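Local coordinates for protein carboxylase (Deinococcus radiodurans, PDB 5H80) that probably catalyses, through this biotin carboxylase domain, the ATP-dependent carboxylation of biotin with bicarbonate, the first half-reaction of a single-chain biotin-dependent carboxylase, at residues P33-A38 against L54-V59; I47-S52 against V72-E77; T105-G110 against A127-V132. All coordinates share one frame; numbering follows the deposited sequence.

Contact 1. Residues P33-A38 against L54-V59; sequences PRVLIA and LGWQSV. With EDO (1,2-ethanediol), chain E.
The first beta-alpha-beta unit of the biotin carboxylase N-terminal domain brings strand 34-37 alongside the strand that starts at Gln57, and before the strands pair, Pro33 lies across Trp56. CG of Pro33 sits 3.5 Å from the centroid of the six-membered ring and 15° off its normal, a CH-pi contact; a compact, puckered proline ring suits this place because its polarised CH groups can settle on an indole. Leu54 CD1 covers the opposite face, and Val35 CG2 meets the edge near CE3. Near NE1 lies an ethanediol, probably from the crystallisation liquor, weakly hydrogen-bonded to Gly55 O.

In parallel pairing, Gln57 N donates to Pro33 O at 3.1 Å, Val35 N to Gln57 O and Val59 N to Val35 O at 2.8 Å each, and Ile37 N to Val59 O at 2.9 Å. Beta-branched Val35 and Val59 suit the extended backbone.

Arg34 and Gln57 project from the same face. The arginine chain bends at chi3 (57°), bringing NH1 to Gln57 OE1 at 2.8 Å. The guanidinium and amide planes are perpendicular, and the N-H comes from above the amide carbonyl plane, leaving a bent bond of 134°. NH2 forms a salt bridge with Glu77. On this face Leu36 CD1 also packs on Val59 CG1. Neighbouring parallel strands joined through helix 42-53 are the hallmark of an alpha/beta sheet of Rossmann type.

Contact 2. Residues I47-S52 against V72-E77; sequences IERAVS and VRRADE
Hydrogen bonding here centres on Arg74 and Ser52. NH1 and NH2 of Arg74 both converge on Ser52 OG, each at 3.1 Å, with the oxygen only 4° out of the guanidinium plane. One hydroxyl thus receives an end-on fork, which fixes the rotation of the guanidinium. A bend at chi2 (67°) turns the arginine chain along helix 42-53 to reach this serine, whose small side chain lets the flat group come close.

Water adds a second polar link: a single molecule accepts from Arg49 NE at 2.9 Å and from Arg74 NE at 2.6 Å, lying in the plane of both guanidinium groups. It thereby bridges two like charges whose chains are roughly perpendicular. Glu447 of the second subunit forms a salt bridge with Arg49 and a weak, long ion pair with Arg74, so this anion probably offsets the charge of both.

Van der Waals contact makes up the rest. The Glu48 and Arg74 side chains run antiparallel to one another; Glu48 OE1 lies 3.1 Å from Arg74 CB, while OE2 lies 3.4 Å from Ala75 CB. The carboxylate therefore meets the aliphatic base of the arginine, and Ala75 is small enough to admit it.

Helix 42-53 is covered by helix 336-344 at Ala50, whereas Glu48 and Ala75 both touch Ala60 of strand 57-62, beside which helix 70-74 leads into strand 77-80.

Contact 3. Residues T105-G110 against A127-V132; sequences THVHPG and AGLVFV
The backbones of Thr105-Pro109 and Gly128-Val132 run parallel in sense but about 40° apart, joined by bonds from Val130 N to Thr105 O (2.9 Å), Val107 N to Val130 O (2.8 Å) and Val132 N to Val107 O (2.8 Å). A water donates to both Thr105 O and Gly128 O where the pairing begins. Gly128, with positive phi, ends helix 118-126 in a Schellman motif, a backbone shape that glycine adopts readily.

On one face His106 and Val130 project together, CD2 of the imidazole reaching Val130 CB at 3.6 Å. The imidazole is steadied by Thr105, whose OG1 is hydrogen-bonded to ND1 of His106 in the ring plane. Further along, Val132 CG1 lies over one face of the His108 ring, 4.0 Å from its centroid, a CH-pi contact. A Val132 chi1 of -176° sets CG1 trans to its own backbone N and carries that methyl over the imidazole. Both ring nitrogens of the buried His108 are engaged: ND1 accepts from Gly110 N, and NE2 bonds Gln340 of helix 336-344.

The contacts round Val107 and Phe131 are apolar. Val107 CG2 packs on Leu129 CD1 at 3.8 Å, and Pro109 CG touches Phe131 CZ at 3.6 Å, the proline meeting the phenylalanine almost squarely. Branched and aromatic side chains suit this place because Phe120 of helix 118-126 covers both Val107 and Phe131. Strand 106-108, helix 118-126 and strand 130-131 thus form a beta-alpha-beta crossover, the repeating element of the parallel alpha/beta sheet in the biotin carboxylase N-terminal domain.

Contacts 1 and 3 are strand pairings in one parallel sheet, where strand 34-37 lies directly beside strand 106-108: both Leu36 N to His106 O and Arg34 N to Thr105 OG1 are probable hydrogen bonds. Contact 3, at the edge strand 130-131, is the more buried and mainly apolar beyond its backbone; contact 1 is partly buried and adds a polar pair on one face. Contact 2 lies at the surface, lacks backbone pairing and relies on arginine, serine and water next to the second subunit. It shares helix 42-53 with the unit of contact 1, and the two meet where Ile37 packs on Glu48 and Ser58 N is probably bonded to Asp76 OD2.

Contact 1. Residues P33-A38 against L54-V59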
ATOM      1  N   PRO A  33       6.659 -17.788  19.721  1.00 31.72           N
ATOM      2  CA  PRO A  33       5.248 -18.120  19.851  1.00 30.06           C
ATOM      3  C   PRO A  33       4.654 -18.915  18.729  1.00 31.53           C
ATOM      4  O   PRO A  33       5.070 -18.812  17.592  1.00 30.40           O
ATOM      5  CB  PRO A  33       4.561 -16.732  19.985  1.00 28.52           C
ATOM      6  CG  PRO A  33       5.599 -15.750  20.357  1.00 33.90           C
ATOM      7  CD  PRO A  33       6.946 -16.362  19.946  1.00 31.87           C
ATOM      8  N   ARG A  34       3.620 -19.718  19.026  1.00 27.27           N
ATOM      9  CA  ARG A  34       2.872 -20.422  18.072  1.00 26.63           C
ATOM     10  C   ARG A  34       1.474 -20.014  18.308  1.00 25.76           C
ATOM     11  O   ARG A  34       0.865 -20.370  19.378  1.00 30.09           O
ATOM     12  CB  ARG A  34       3.010 -21.952  18.253  1.00 29.84           C
ATOM     13  CG  ARG A  34       4.378 -22.458  17.914  1.00 35.09           C
ATOM     14  CD  ARG A  34       4.536 -23.939  18.323  1.00 34.52           C
ATOM     15  NE  ARG A  34       3.500 -24.748  17.678  1.00 35.06           N
ATOM     16  CZ  ARG A  34       3.556 -25.118  16.405  1.00 36.35           C
ATOM     17  NH1 ARG A  34       4.583 -24.729  15.649  1.00 46.16           N
ATOM     18  NH2 ARG A  34       2.608 -25.910  15.902  1.00 48.71           N
ATOM     19  N   VAL A  35       0.951 -19.207  17.386  1.00 23.49           N
ATOM     20  CA  VAL A  35      -0.271 -18.514  17.531  1.00 24.00           C
ATOM     21  C   VAL A  35      -1.455 -19.257  16.866  1.00 22.29           C
ATOM     22  O   VAL A  35      -1.546 -19.492  15.628  1.00 24.57           O
ATOM     23  CB  VAL A  35      -0.225 -17.074  16.917  1.00 22.07           C
ATOM     24  CG1 VAL A  35      -1.582 -16.319  17.136  1.00 22.53           C
ATOM     25  CG2 VAL A  35       0.920 -16.265  17.452  1.00 23.94           C
ATOM     26  N   LEU A  36      -2.392 -19.678  17.692  1.00 20.28           N
ATOM     27  CA  LEU A  36      -3.589 -20.293  17.138  1.00 21.67           C
ATOM     28  C   LEU A  36      -4.525 -19.248  16.739  1.00 20.23           C
ATOM     29  O   LEU A  36      -4.904 -18.463  17.589  1.00 24.81           O
ATOM     30  CB  LEU A  36      -4.271 -21.220  18.133  1.00 24.25           C
ATOM     31  CG  LEU A  36      -5.652 -21.813  17.848  1.00 23.56           C
ATOM     32  CD1 LEU A  36      -5.390 -22.785  16.764  1.00 26.11           C
ATOM     33  CD2 LEU A  36      -6.243 -22.522  19.101  1.00 30.36           C
ATOM     34  N   ILE A  37      -4.952 -19.262  15.470  1.00 19.75           N
ATOM     35  CA  ILE A  37      -5.838 -18.215  14.875  1.00 20.93           C
ATOM     36  C   ILE A  37      -7.264 -18.789  14.957  1.00 19.88           C
ATOM     37  O   ILE A  37      -7.703 -19.621  14.103  1.00 24.80           O
ATOM     38  CB  ILE A  37      -5.387 -17.824  13.460  1.00 20.63           C
ATOM     39  CG1 ILE A  37      -3.927 -17.305  13.534  1.00 21.77           C
ATOM     40  CG2 ILE A  37      -6.291 -16.807  12.770  1.00 22.01           C
ATOM     41  CD1 ILE A  37      -3.364 -16.966  12.193  1.00 25.36           C
ATOM     42  N   ALA A  38      -7.990 -18.454  16.019  1.00 22.42           N
ATOM     43  CA  ALA A  38      -9.357 -18.947  16.222  1.00 25.49           C
ATOM     44  C   ALA A  38     -10.438 -18.159  15.414  1.00 26.44           C
ATOM     45  O   ALA A  38     -11.284 -17.502  15.973  1.00 26.97           O
ATOM     46  CB  ALA A  38      -9.729 -18.980  17.706  1.00 29.81           C
ATOM     47  N   LEU A  54       6.437 -10.879  12.521  1.00 23.25           N
ATOM     48  CA  LEU A  54       7.149 -11.015  13.760  1.00 22.57           C
ATOM     49  C   LEU A  54       8.191 -12.175  13.878  1.00 27.07           C
ATOM     50  O   LEU A  54       8.888 -12.246  14.885  1.00 30.16           O
ATOM     51  CB  LEU A  54       6.078 -11.124  14.868  1.00 26.68           C
ATOM     52  CG  LEU A  54       5.177  -9.894  15.058  1.00 25.78           C
ATOM     53  CD1 LEU A  54       4.048 -10.234  16.077  1.00 27.57           C
ATOM     54  CD2 LEU A  54       6.054  -8.747  15.588  1.00 26.80           C
ATOM     55  N   GLY A  55       8.214 -13.054  12.880  1.00 24.64           N
ATOM     56  CA  GLY A  55       8.985 -14.282  12.889  1.00 24.82           C
ATOM     57  C   GLY A  55       8.428 -15.377  13.804  1.00 25.74           C
ATOM     58  O   GLY A  55       9.187 -16.265  14.292  1.00 30.16           O
ATOM     59  N   TRP A  56       7.128 -15.288  14.128  1.00 24.26           N
ATOM     60  CA  TRP A  56       6.427 -16.283  14.873  1.00 25.71           C
ATOM     61  C   TRP A  56       5.756 -17.262  13.954  1.00 27.22           C
ATOM     62  O   TRP A  56       5.874 -17.177  12.727  1.00 27.38           O
ATOM     63  CB  TRP A  56       5.390 -15.601  15.772  1.00 25.75           C
ATOM     64  CG  TRP A  56       5.957 -14.477  16.763  1.00 25.66           C
ATOM     65  CD1 TRP A  56       7.283 -14.064  16.964  1.00 29.94           C
ATOM     66  CD2 TRP A  56       5.201 -13.747  17.688  1.00 25.76           C
ATOM     67  NE1 TRP A  56       7.358 -13.081  17.947  1.00 29.74           N
ATOM     68  CE2 TRP A  56       6.082 -12.831  18.371  1.00 27.88           C
ATOM     69  CE3 TRP A  56       3.843 -13.720  18.008  1.00 22.97           C
ATOM     70  CZ2 TRP A  56       5.640 -11.994  19.355  1.00 28.65           C
ATOM     71  CZ3 TRP A  56       3.390 -12.859  18.954  1.00 28.01           C
ATOM     72  CH2 TRP A  56       4.276 -12.015  19.683  1.00 26.85           C
ATOM     73  N   GLN A  57       5.154 -18.282  14.565  1.00 27.46           N
ATOM     74  CA  GLN A  57       4.450 -19.302  13.815  1.00 24.74           C
ATOM     75  C   GLN A  57       2.984 -19.276  14.000  1.00 26.31           C
ATOM     76  O   GLN A  57       2.553 -18.916  15.063  1.00 26.10           O
ATOM     77  CB  GLN A  57       4.979 -20.713  14.161  1.00 27.49           C
ATOM     78  CG  GLN A  57       6.437 -20.873  13.741  1.00 33.88           C
ATOM     79  CD  GLN A  57       7.022 -22.112  14.325  1.00 42.74           C
ATOM     80  OE1 GLN A  57       6.500 -22.674  15.319  1.00 36.13           O
ATOM     81  NE2 GLN A  57       8.109 -22.555  13.729  1.00 49.54           N
ATOM     82  N   SER A  58       2.236 -19.650  12.942  1.00 29.91           N
ATOM     83  CA  SER A  58       0.820 -19.691  13.010  1.00 23.33           C
ATOM     84  C   SER A  58       0.226 -21.074  12.827  1.00 24.13           C
ATOM     85  O   SER A  58       0.621 -21.845  11.984  1.00 29.54           O
ATOM     86  CB  SER A  58       0.141 -18.738  11.970  1.00 23.38           C
ATOM     87  OG  SER A  58       0.474 -19.054  10.590  1.00 23.55           O
ATOM     88  N   VAL A  59      -0.865 -21.277  13.563  1.00 24.27           N
ATOM     89  CA  VAL A  59      -1.707 -22.453  13.400  1.00 24.78           C
ATOM     90  C   VAL A  59      -3.119 -21.949  13.065  1.00 25.89           C
ATOM     91  O   VAL A  59      -3.737 -21.312  13.867  1.00 27.79           O
ATOM     92  CB  VAL A  59      -1.639 -23.338  14.687  1.00 25.08           C
ATOM     93  CG1 VAL A  59      -2.602 -24.535  14.514  1.00 27.89           C
ATOM     94  CG2 VAL A  59      -0.163 -23.671  15.102  1.00 26.11           C
TER
HETATM   95  C1  EDO E 503      10.947 -15.348  18.410  1.00 45.81           C
HETATM   96  O1  EDO E 503      10.928 -16.206  17.261  1.00 67.40           O
HETATM   97  C2  EDO E 503      10.925 -13.906  17.866  1.00 53.70           C
HETATM   98  O2  EDO E 503      11.024 -12.961  18.948  1.00 57.33           O

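Contact 2. Residues I47-S52 against V72-E77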
ATOM      1  N   ILE A  47      -4.065 -11.853  10.282  1.00 19.09           N
ATOM      2  CA  ILE A  47      -3.325 -12.337  11.395  1.00 19.91           C
ATOM      3  C   ILE A  47      -2.100 -13.159  10.975  1.00 21.23           C
ATOM      4  O   ILE A  47      -1.037 -12.950  11.577  1.00 19.90           O
ATOM      5  CB  ILE A  47      -4.200 -13.014  12.510  1.00 18.95           C
ATOM      6  CG1 ILE A  47      -5.210 -12.024  13.006  1.00 22.98           C
ATOM      7  CG2 ILE A  47      -3.344 -13.506  13.609  1.00 20.24           C
ATOM      8  CD1 ILE A  47      -6.381 -12.642  13.789  1.00 20.24           C
ATOM      9  N   GLU A  48      -2.223 -14.143  10.071  1.00 20.63           N
ATOM     10  CA  GLU A  48      -1.109 -14.953   9.549  1.00 23.07           C
ATOM     11  C   GLU A  48       0.009 -14.082   9.004  1.00 20.98           C
ATOM     12  O   GLU A  48       1.130 -14.277   9.448  1.00 20.19           O
ATOM     13  CB  GLU A  48      -1.552 -15.900   8.433  1.00 26.22           C
ATOM     14  CG  GLU A  48      -2.480 -16.949   9.013  1.00 26.67           C
ATOM     15  CD  GLU A  48      -3.311 -17.687   7.980  1.00 28.58           C
ATOM     16  OE1 GLU A  48      -3.408 -17.246   6.851  1.00 26.58           O
ATOM     17  OE2 GLU A  48      -3.950 -18.716   8.337  1.00 28.82           O
ATOM     18  N   ARG A  49      -0.356 -12.924   8.437  1.00 18.59           N
ATOM     19  CA  ARG A  49       0.648 -11.976   7.819  1.00 20.56           C
ATOM     20  C   ARG A  49       1.372 -11.213   8.957  1.00 19.29           C
ATOM     21  O   ARG A  49       2.546 -11.144   8.956  1.00 22.75           O
ATOM     22  CB  ARG A  49       0.027 -11.043   6.814  1.00 21.32           C
ATOM     23  CG  ARG A  49      -0.371 -11.651   5.481  1.00 22.29           C
ATOM     24  CD  ARG A  49      -1.414 -10.919   4.725  1.00 24.98           C
ATOM     25  NE  ARG A  49      -1.517 -11.479   3.398  1.00 26.76           N
ATOM     26  CZ  ARG A  49      -2.458 -11.129   2.489  1.00 23.28           C
ATOM     27  NH1 ARG A  49      -3.385 -10.179   2.752  1.00 25.74           N
ATOM     28  NH2 ARG A  49      -2.466 -11.763   1.312  1.00 26.20           N
ATOM     29  N   ALA A  50       0.705 -10.795  10.030  1.00 21.46           N
ATOM     30  CA  ALA A  50       1.369 -10.062  11.190  1.00 19.45           C
ATOM     31  C   ALA A  50       2.300 -11.114  11.979  1.00 19.28           C
ATOM     32  O   ALA A  50       3.420 -10.849  12.350  1.00 22.14           O
ATOM     33  CB  ALA A  50       0.258  -9.584  12.111  1.00 19.42           C
ATOM     34  N   VAL A  51       1.807 -12.332  12.144  1.00 20.74           N
ATOM     35  CA  VAL A  51       2.578 -13.417  12.775  1.00 19.58           C
ATOM     36  C   VAL A  51       3.871 -13.661  12.024  1.00 22.60           C
ATOM     37  O   VAL A  51       4.932 -13.783  12.681  1.00 22.90           O
ATOM     38  CB  VAL A  51       1.729 -14.671  12.940  1.00 21.52           C
ATOM     39  CG1 VAL A  51       2.513 -15.915  13.447  1.00 23.22           C
ATOM     40  CG2 VAL A  51       0.663 -14.386  14.067  1.00 19.71           C
ATOM     41  N   SER A  52       3.790 -13.723  10.743  1.00 23.68           N
ATOM     42  CA  SER A  52       4.980 -13.918   9.859  1.00 28.30           C
ATOM     43  C   SER A  52       5.909 -12.735   9.963  1.00 25.64           C
ATOM     44  O   SER A  52       7.169 -12.940  10.068  1.00 26.26           O
ATOM     45  CB  SER A  52       4.643 -14.210   8.421  1.00 23.33           C
ATOM     46  OG  SER A  52       4.026 -15.518   8.204  1.00 29.01           O
ATOM     47  N   VAL A  72      -6.278 -21.043   5.029  1.00 23.54           N
ATOM     48  CA  VAL A  72      -5.816 -22.435   5.112  1.00 27.40           C
ATOM     49  C   VAL A  72      -4.336 -22.571   4.687  1.00 23.81           C
ATOM     50  O   VAL A  72      -3.434 -22.842   5.547  1.00 34.64           O
ATOM     51  CB  VAL A  72      -6.789 -23.314   4.338  1.00 25.49           C
ATOM     52  CG1 VAL A  72      -6.272 -24.759   4.324  1.00 27.71           C
ATOM     53  CG2 VAL A  72      -8.193 -23.272   4.916  1.00 28.64           C
ATOM     54  N   ARG A  73      -4.121 -22.313   3.394  1.00 31.59           N
ATOM     55  CA  ARG A  73      -2.813 -22.382   2.751  1.00 36.51           C
ATOM     56  C   ARG A  73      -1.793 -21.450   3.374  1.00 37.16           C
ATOM     57  O   ARG A  73      -0.607 -21.780   3.450  1.00 31.70           O
ATOM     58  CB  ARG A  73      -2.931 -21.965   1.271  1.00 52.58           C
ATOM     59  CG  ARG A  73      -3.440 -23.024   0.312  1.00 64.20           C
ATOM     60  CD  ARG A  73      -3.747 -22.425  -1.070  1.00 75.96           C
ATOM     61  NE  ARG A  73      -4.844 -21.443  -1.044  1.00 81.95           N
ATOM     62  CZ  ARG A  73      -5.579 -21.068  -2.094  1.00 95.68           C
ATOM     63  NH1 ARG A  73      -5.384 -21.585  -3.312  1.00 95.98           N
ATOM     64  NH2 ARG A  73      -6.540 -20.161  -1.920  1.00104.29           N
ATOM     65  N   ARG A  74      -2.237 -20.247   3.772  1.00 28.93           N
ATOM     66  CA  ARG A  74      -1.300 -19.252   4.321  1.00 29.04           C
ATOM     67  C   ARG A  74      -0.759 -19.539   5.718  1.00 32.85           C
ATOM     68  O   ARG A  74       0.301 -18.992   6.097  1.00 31.94           O
ATOM     69  CB  ARG A  74      -1.905 -17.805   4.233  1.00 28.56           C
ATOM     70  CG  ARG A  74      -1.084 -16.667   4.754  1.00 32.08           C
ATOM     71  CD  ARG A  74       0.179 -16.459   3.859  1.00 33.86           C
ATOM     72  NE  ARG A  74       0.994 -15.352   4.403  1.00 29.61           N
ATOM     73  CZ  ARG A  74       1.784 -15.406   5.481  1.00 27.28           C
ATOM     74  NH1 ARG A  74       1.913 -16.544   6.184  1.00 32.83           N
ATOM     75  NH2 ARG A  74       2.430 -14.331   5.886  1.00 30.53           N
ATOM     76  N   ALA A  75      -1.443 -20.316   6.550  1.00 24.96           N
ATOM     77  CA  ALA A  75      -0.841 -20.630   7.807  1.00 26.16           C
ATOM     78  C   ALA A  75       0.442 -21.491   7.682  1.00 32.98           C
ATOM     79  O   ALA A  75       0.683 -22.194   6.654  1.00 30.04           O
ATOM     80  CB  ALA A  75      -1.908 -21.371   8.622  1.00 29.53           C
ATOM     81  N   ASP A  76       1.217 -21.519   8.725  1.00 31.06           N
ATOM     82  CA  ASP A  76       2.390 -22.422   8.750  1.00 33.65           C
ATOM     83  C   ASP A  76       1.855 -23.823   8.904  1.00 35.91           C
ATOM     84  O   ASP A  76       2.433 -24.780   8.421  1.00 34.32           O
ATOM     85  CB  ASP A  76       3.367 -22.143   9.868  1.00 33.36           C
ATOM     86  CG  ASP A  76       3.974 -20.790   9.751  1.00 42.45           C
ATOM     87  OD1 ASP A  76       4.620 -20.531   8.717  1.00 34.92           O
ATOM     88  OD2 ASP A  76       3.762 -19.984  10.671  1.00 29.65           O
ATOM     89  N   GLU A  77       0.752 -23.937   9.620  1.00 28.13           N
ATOM     90  CA  GLU A  77       0.114 -25.269   9.681  1.00 29.96           C
ATOM     91  C   GLU A  77      -1.364 -25.040   9.900  1.00 27.38           C
ATOM     92  O   GLU A  77      -1.726 -24.050  10.573  1.00 29.64           O
ATOM     93  CB  GLU A  77       0.804 -26.139  10.679  1.00 31.75           C
ATOM     94  CG  GLU A  77       0.231 -26.171  12.049  1.00 35.95           C
ATOM     95  CD  GLU A  77       1.102 -27.041  12.996  1.00 42.29           C
ATOM     96  OE1 GLU A  77       1.984 -26.460  13.688  1.00 40.11           O
ATOM     97  OE2 GLU A  77       0.901 -28.303  12.990  1.00 48.93           O
TER
HETATM   98  O   HOH W   1       0.642 -13.286   2.829  1.00 29.69           O

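Contact 3. Residues T105-G110 against A127-V132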
ATOM      1  N   THR A 105       0.954 -21.331  22.055  1.00 25.24           N
ATOM      2  CA  THR A 105       1.292 -20.520  23.185  1.00 26.70           C
ATOM      3  C   THR A 105       0.356 -19.363  23.357  1.00 26.12           C
ATOM      4  O   THR A 105       0.278 -18.778  24.369  1.00 26.21           O
ATOM      5  CB  THR A 105       2.768 -20.063  22.973  1.00 27.63           C
ATOM      6  OG1 THR A 105       2.850 -19.334  21.716  1.00 24.69           O
ATOM      7  CG2 THR A 105       3.603 -21.298  22.838  1.00 29.68           C
ATOM      8  N   HIS A 106      -0.303 -18.974  22.246  1.00 23.62           N
ATOM      9  CA  HIS A 106      -1.103 -17.772  22.140  1.00 25.58           C
ATOM     10  C   HIS A 106      -2.327 -18.129  21.336  1.00 26.23           C
ATOM     11  O   HIS A 106      -2.326 -19.002  20.460  1.00 27.99           O
ATOM     12  CB  HIS A 106      -0.307 -16.616  21.420  1.00 25.17           C
ATOM     13  CG  HIS A 106       0.841 -16.127  22.213  1.00 26.20           C
ATOM     14  ND1 HIS A 106       1.975 -16.868  22.337  1.00 27.30           N
ATOM     15  CD2 HIS A 106       1.056 -14.985  22.912  1.00 27.31           C
ATOM     16  CE1 HIS A 106       2.834 -16.231  23.108  1.00 27.30           C
ATOM     17  NE2 HIS A 106       2.296 -15.093  23.479  1.00 28.99           N
ATOM     18  N   VAL A 107      -3.439 -17.436  21.599  1.00 26.84           N
ATOM     19  CA  VAL A 107      -4.689 -17.564  20.875  1.00 23.35           C
ATOM     20  C   VAL A 107      -5.129 -16.153  20.418  1.00 22.19           C
ATOM     21  O   VAL A 107      -5.478 -15.285  21.240  1.00 21.76           O
ATOM     22  CB  VAL A 107      -5.890 -18.220  21.674  1.00 22.44           C
ATOM     23  CG1 VAL A 107      -7.124 -18.302  20.829  1.00 23.77           C
ATOM     24  CG2 VAL A 107      -5.513 -19.656  22.004  1.00 23.66           C
ATOM     25  N   HIS A 108      -5.076 -15.946  19.088  1.00 20.36           N
ATOM     26  CA  HIS A 108      -5.699 -14.751  18.451  1.00 21.09           C
ATOM     27  C   HIS A 108      -7.162 -15.055  17.978  1.00 18.74           C
ATOM     28  O   HIS A 108      -7.467 -15.793  17.019  1.00 21.40           O
ATOM     29  CB  HIS A 108      -4.863 -14.157  17.288  1.00 23.10           C
ATOM     30  CG  HIS A 108      -5.105 -12.667  17.104  1.00 21.40           C
ATOM     31  ND1 HIS A 108      -6.365 -12.175  17.142  1.00 20.64           N
ATOM     32  CD2 HIS A 108      -4.304 -11.625  16.767  1.00 23.81           C
ATOM     33  CE1 HIS A 108      -6.332 -10.852  16.985  1.00 22.39           C
ATOM     34  NE2 HIS A 108      -5.091 -10.513  16.688  1.00 23.56           N
ATOM     35  N   PRO A 109      -8.128 -14.451  18.708  1.00 22.24           N
ATOM     36  CA  PRO A 109      -9.518 -14.674  18.350  1.00 24.58           C
ATOM     37  C   PRO A 109     -10.110 -13.843  17.176  1.00 25.48           C
ATOM     38  O   PRO A 109     -11.273 -14.031  16.760  1.00 29.73           O
ATOM     39  CB  PRO A 109     -10.189 -14.283  19.655  1.00 22.75           C
ATOM     40  CG  PRO A 109      -9.431 -13.151  20.105  1.00 24.07           C
ATOM     41  CD  PRO A 109      -8.010 -13.432  19.754  1.00 24.00           C
ATOM     42  N   GLY A 110      -9.255 -13.060  16.505  1.00 24.98           N
ATOM     43  CA  GLY A 110      -9.708 -12.034  15.553  1.00 26.02           C
ATOM     44  C   GLY A 110     -10.852 -11.151  15.964  1.00 18.92           C
ATOM     45  O   GLY A 110     -10.773 -10.492  16.947  1.00 22.20           O
ATOM     46  N   ALA A 127      -5.339 -22.944  30.471  1.00 28.70           N
ATOM     47  CA  ALA A 127      -4.628 -23.892  29.697  1.00 26.48           C
ATOM     48  C   ALA A 127      -3.175 -23.477  29.301  1.00 27.46           C
ATOM     49  O   ALA A 127      -2.616 -24.105  28.445  1.00 37.15           O
ATOM     50  CB  ALA A 127      -5.426 -24.288  28.451  1.00 30.41           C
ATOM     51  N   GLY A 128      -2.647 -22.386  29.859  1.00 27.49           N
ATOM     52  CA  GLY A 128      -1.311 -21.920  29.521  1.00 33.53           C
ATOM     53  C   GLY A 128      -1.235 -21.240  28.190  1.00 32.66           C
ATOM     54  O   GLY A 128      -0.185 -21.276  27.570  1.00 31.63           O
ATOM     55  N   LEU A 129      -2.330 -20.637  27.744  1.00 31.50           N
ATOM     56  CA  LEU A 129      -2.377 -19.952  26.436  1.00 26.19           C
ATOM     57  C   LEU A 129      -2.598 -18.462  26.682  1.00 30.54           C
ATOM     58  O   LEU A 129      -3.494 -18.070  27.433  1.00 31.04           O
ATOM     59  CB  LEU A 129      -3.546 -20.419  25.597  1.00 28.92           C
ATOM     60  CG  LEU A 129      -3.590 -21.898  25.257  1.00 28.98           C
ATOM     61  CD1 LEU A 129      -4.722 -22.467  24.424  1.00 28.23           C
ATOM     62  CD2 LEU A 129      -2.255 -22.232  24.573  1.00 30.61           C
ATOM     63  N   VAL A 130      -1.828 -17.601  26.020  1.00 29.05           N
ATOM     64  CA  VAL A 130      -2.146 -16.162  26.114  1.00 27.32           C
ATOM     65  C   VAL A 130      -3.207 -15.747  25.067  1.00 29.68           C
ATOM     66  O   VAL A 130      -2.994 -15.817  23.889  1.00 24.45           O
ATOM     67  CB  VAL A 130      -0.866 -15.280  26.000  1.00 26.37           C
ATOM     68  CG1 VAL A 130      -1.284 -13.811  25.799  1.00 26.30           C
ATOM     69  CG2 VAL A 130       0.066 -15.542  27.193  1.00 30.82           C
ATOM     70  N   PHE A 131      -4.368 -15.306  25.517  1.00 23.35           N
ATOM     71  CA  PHE A 131      -5.397 -14.684  24.715  1.00 28.63           C
ATOM     72  C   PHE A 131      -4.956 -13.301  24.244  1.00 23.77           C
ATOM     73  O   PHE A 131      -4.584 -12.417  25.083  1.00 26.39           O
ATOM     74  CB  PHE A 131      -6.632 -14.512  25.642  1.00 26.82           C
ATOM     75  CG  PHE A 131      -7.868 -14.092  24.936  1.00 22.69           C
ATOM     76  CD1 PHE A 131      -8.676 -14.962  24.198  1.00 24.06           C
ATOM     77  CD2 PHE A 131      -8.203 -12.730  24.933  1.00 23.75           C
ATOM     78  CE1 PHE A 131      -9.825 -14.560  23.560  1.00 26.54           C
ATOM     79  CE2 PHE A 131      -9.354 -12.318  24.334  1.00 22.64           C
ATOM     80  CZ  PHE A 131     -10.204 -13.208  23.656  1.00 24.84           C
ATOM     81  N   VAL A 132      -5.048 -13.120  22.910  1.00 20.60           N
ATOM     82  CA  VAL A 132      -4.668 -11.841  22.270  1.00 21.16           C
ATOM     83  C   VAL A 132      -5.832 -10.863  22.408  1.00 22.77           C
ATOM     84  O   VAL A 132      -6.656 -10.828  21.520  1.00 26.58           O
ATOM     85  CB  VAL A 132      -4.169 -11.949  20.883  1.00 25.64           C
ATOM     86  CG1 VAL A 132      -3.724 -10.549  20.373  1.00 25.41           C
ATOM     87  CG2 VAL A 132      -3.129 -13.046  20.637  1.00 26.71           C
TER
HETATM   88  O   HOH W   2       1.849 -18.921  26.584  1.00 37.33           O